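Local coordinates for protein 3-oxo-glucose-6-phosphate:glutamate aminotransferase (Bacillus subtilis subsp. subtilis, PDB 4K2M) that catalyses the reversible, pyridoxal phosphate-dependent transamination of 3-dehydro-glucose 6-phosphate with glutamate to give kanosamine 6-phosphate, a step in antibiotic biosynthesis, at residues 250-254 and 304-309. Numbering follows the deposited sequence.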
ATOM      1  N   ASN A 250     -15.973   7.981  -3.271  1.00 13.55           N
ATOM      2  CA  ASN A 250     -16.945   8.801  -2.534  1.00 14.14           C
ATOM      3  C   ASN A 250     -16.461   9.122  -1.125  1.00 16.22           C
ATOM      4  O   ASN A 250     -16.767  10.179  -0.568  1.00 14.45           O
ATOM      5  CB  ASN A 250     -18.298   8.082  -2.468  1.00 11.57           C
ATOM      6  CG  ASN A 250     -19.066   8.165  -3.773  1.00 15.66           C
ATOM      7  OD1 ASN A 250     -18.475   8.248  -4.848  1.00 14.90           O
ATOM      8  ND2 ASN A 250     -20.398   8.148  -3.685  1.00 14.03           N
ATOM      9  N   PHE A 251     -15.729   8.174  -0.545  1.00 13.12           N
ATOM     10  CA  PHE A 251     -14.995   8.391   0.693  1.00 12.93           C
ATOM     11  C   PHE A 251     -13.591   7.846   0.436  1.00 12.67           C
ATOM     12  O   PHE A 251     -13.435   6.685   0.046  1.00 14.33           O
ATOM     13  CB  PHE A 251     -15.630   7.611   1.851  1.00 17.16           C
ATOM     14  CG  PHE A 251     -14.686   7.388   3.005  1.00 19.12           C
ATOM     15  CD1 PHE A 251     -13.949   8.439   3.522  1.00 16.34           C
ATOM     16  CD2 PHE A 251     -14.526   6.121   3.555  1.00 17.49           C
ATOM     17  CE1 PHE A 251     -13.063   8.246   4.569  1.00 16.16           C
ATOM     18  CE2 PHE A 251     -13.654   5.913   4.606  1.00 21.92           C
ATOM     19  CZ  PHE A 251     -12.910   6.988   5.116  1.00 23.68           C
ATOM     20  N   GLY A 252     -12.577   8.681   0.640  1.00 15.13           N
ATOM     21  CA  GLY A 252     -11.210   8.232   0.479  1.00 13.16           C
ATOM     22  C   GLY A 252     -10.281   8.790   1.533  1.00 15.86           C
ATOM     23  O   GLY A 252     -10.669   9.666   2.303  1.00 18.18           O
ATOM     24  N   VAL A 253      -9.065   8.248   1.578  1.00 12.72           N
ATOM     25  CA  VAL A 253      -8.032   8.734   2.478  1.00 12.75           C
ATOM     26  C   VAL A 253      -7.020   9.539   1.655  1.00 16.66           C
ATOM     27  O   VAL A 253      -7.382  10.125   0.629  1.00 19.20           O
ATOM     28  CB  VAL A 253      -7.377   7.575   3.281  1.00 15.51           C
ATOM     29  CG1 VAL A 253      -8.422   6.945   4.225  1.00 19.31           C
ATOM     30  CG2 VAL A 253      -6.798   6.506   2.338  1.00 13.50           C
ATOM     31  N   CYS A 254      -5.772   9.615   2.108  1.00 16.20           N
ATOM     32  CA  CYS A 254      -4.757  10.360   1.364  1.00 11.65           C
ATOM     33  C   CYS A 254      -3.630   9.441   0.907  1.00 13.91           C
ATOM     34  O   CYS A 254      -2.437   9.701   1.143  1.00 17.88           O
ATOM     35  CB  CYS A 254      -4.187  11.510   2.195  1.00 12.55           C
ATOM     36  SG  CYS A 254      -5.446  12.744   2.622  1.00 18.25           S
ATOM     37  N   ILE A 304      -6.254   9.393   9.074  1.00 14.01           N
ATOM     38  CA  ILE A 304      -6.764  10.353   8.098  1.00 14.13           C
ATOM     39  C   ILE A 304      -8.207   9.984   7.733  1.00 16.55           C
ATOM     40  O   ILE A 304      -9.070  10.857   7.580  1.00 15.86           O
ATOM     41  CB  ILE A 304      -5.884  10.360   6.833  1.00 17.01           C
ATOM     42  CG1 ILE A 304      -4.573  11.094   7.119  1.00 20.42           C
ATOM     43  CG2 ILE A 304      -6.600  11.054   5.662  1.00 16.75           C
ATOM     44  CD1 ILE A 304      -3.568  11.001   5.973  1.00 19.59           C
ATOM     45  N   GLY A 305      -8.457   8.688   7.586  1.00 14.38           N
ATOM     46  CA  GLY A 305      -9.784   8.199   7.244  1.00 14.29           C
ATOM     47  C   GLY A 305     -10.819   8.568   8.282  1.00 20.67           C
ATOM     48  O   GLY A 305     -11.971   8.884   7.947  1.00 17.04           O
ATOM     49  N   LEU A 306     -10.412   8.552   9.549  1.00 14.22           N
ATOM     50  CA  LEU A 306     -11.338   8.878  10.623  1.00 14.22           C
ATOM     51  C   LEU A 306     -11.710  10.356  10.556  1.00 20.51           C
ATOM     52  O   LEU A 306     -12.754  10.757  11.068  1.00 23.55           O
ATOM     53  CB  LEU A 306     -10.741   8.512  11.981  1.00 15.05           C
ATOM     54  CG  LEU A 306     -10.719   7.003  12.204  1.00 15.86           C
ATOM     55  CD1 LEU A 306      -9.790   6.603  13.338  1.00 25.42           C
ATOM     56  CD2 LEU A 306     -12.142   6.491  12.475  1.00 19.42           C
ATOM     57  N   GLU A 307     -10.866  11.166   9.925  1.00 12.73           N
ATOM     58  CA  GLU A 307     -11.213  12.576   9.717  1.00 16.41           C
ATOM     59  C   GLU A 307     -12.070  12.750   8.479  1.00 16.61           C
ATOM     60  O   GLU A 307     -13.117  13.401   8.524  1.00 15.59           O
ATOM     61  CB  GLU A 307      -9.965  13.449   9.579  1.00 19.31           C
ATOM     62  CG  GLU A 307      -9.145  13.586  10.840  1.00 24.31           C
ATOM     63  CD  GLU A 307      -9.975  14.018  12.032  1.00 31.37           C
ATOM     64  OE1 GLU A 307     -10.795  14.954  11.888  1.00 25.13           O
ATOM     65  OE2 GLU A 307      -9.823  13.401  13.107  1.00 30.97           O
ATOM     66  N   ARG A 308     -11.639  12.176   7.359  1.00 16.03           N
ATOM     67  CA  ARG A 308     -12.342  12.430   6.107  1.00 14.53           C
ATOM     68  C   ARG A 308     -13.723  11.808   6.106  1.00 14.65           C
ATOM     69  O   ARG A 308     -14.608  12.277   5.397  1.00 16.41           O
ATOM     70  CB  ARG A 308     -11.507  11.967   4.891  1.00 11.64           C
ATOM     71  CG  ARG A 308     -10.174  12.730   4.782  1.00 12.77           C
ATOM     72  CD  ARG A 308      -9.543  12.586   3.400  1.00 17.10           C
ATOM     73  NE  ARG A 308     -10.306  13.353   2.420  1.00 15.56           N
ATOM     74  CZ  ARG A 308     -10.135  13.323   1.103  1.00 12.94           C
ATOM     75  NH1 ARG A 308      -9.204  12.545   0.546  1.00 15.10           N
ATOM     76  NH2 ARG A 308     -10.900  14.103   0.341  1.00 15.55           N
ATOM     77  N   MET A 309     -13.917  10.766   6.913  1.00 11.91           N
ATOM     78  CA  MET A 309     -15.202  10.084   6.970  1.00 12.92           C
ATOM     79  C   MET A 309     -16.288  10.989   7.513  1.00 16.45           C
ATOM     80  O   MET A 309     -17.471  10.744   7.268  1.00 16.78           O
ATOM     81  CB  MET A 309     -15.115   8.823   7.841  1.00 18.37           C
ATOM     82  CG  MET A 309     -16.191   7.785   7.545  1.00 25.95           C
ATOM     83  SD  MET A 309     -15.852   6.221   8.397  1.00 34.40           S
ATOM     84  CE  MET A 309     -14.501   6.788   9.416  1.00 17.06           C
TER
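Ile304 meets Cys254 with both ends of its branched side chain: CG2 lies 3.7 Å from Cys254 SG, while CD1 reaches Cys254 CB. A small thiol and the methyls of a beta-branched residue suit this buried, apolar patch, to which Ile86 of helix 80-93 also contributes. One residue on, Gly305, with no side chain, lets Val253 CG1 come to 3.5 Å from its CA, and the same CA lies at the edge of the Phe251 ring. Here the aspartate aminotransferase fold brings helix 299-308 against the loop that joins strands 240-244 and 258-262 of its central sheet. Within that loop, 250-254 directly follows Lys249, the cofactor-attachment lysine, free of the cofactor here, which is held as the external aldimine with kanosamine 6-phosphate. The long side chain of Arg308 runs along 252-254: its methylenes pass Gly252 O, with CD 3.3 Å from that oxygen, and a bend at chi3 (72°) carries the guanidinium along the loop to Val253. Arg308 NH1 gives Val253 O a weak, bent hydrogen bond of 3.0 Å (131° at the hydrogen), reached at the guanidinium edge. The stronger tie is the salt bridge from NE to Glu82, and Phe99 of the second subunit packs on the same side chain. Met309 sets CG over one face of Phe251, 4.3 Å from the ring centroid, a CH-pi contact; its SD makes an oblique Met-aromatic approach at 4.9 Å from that centroid.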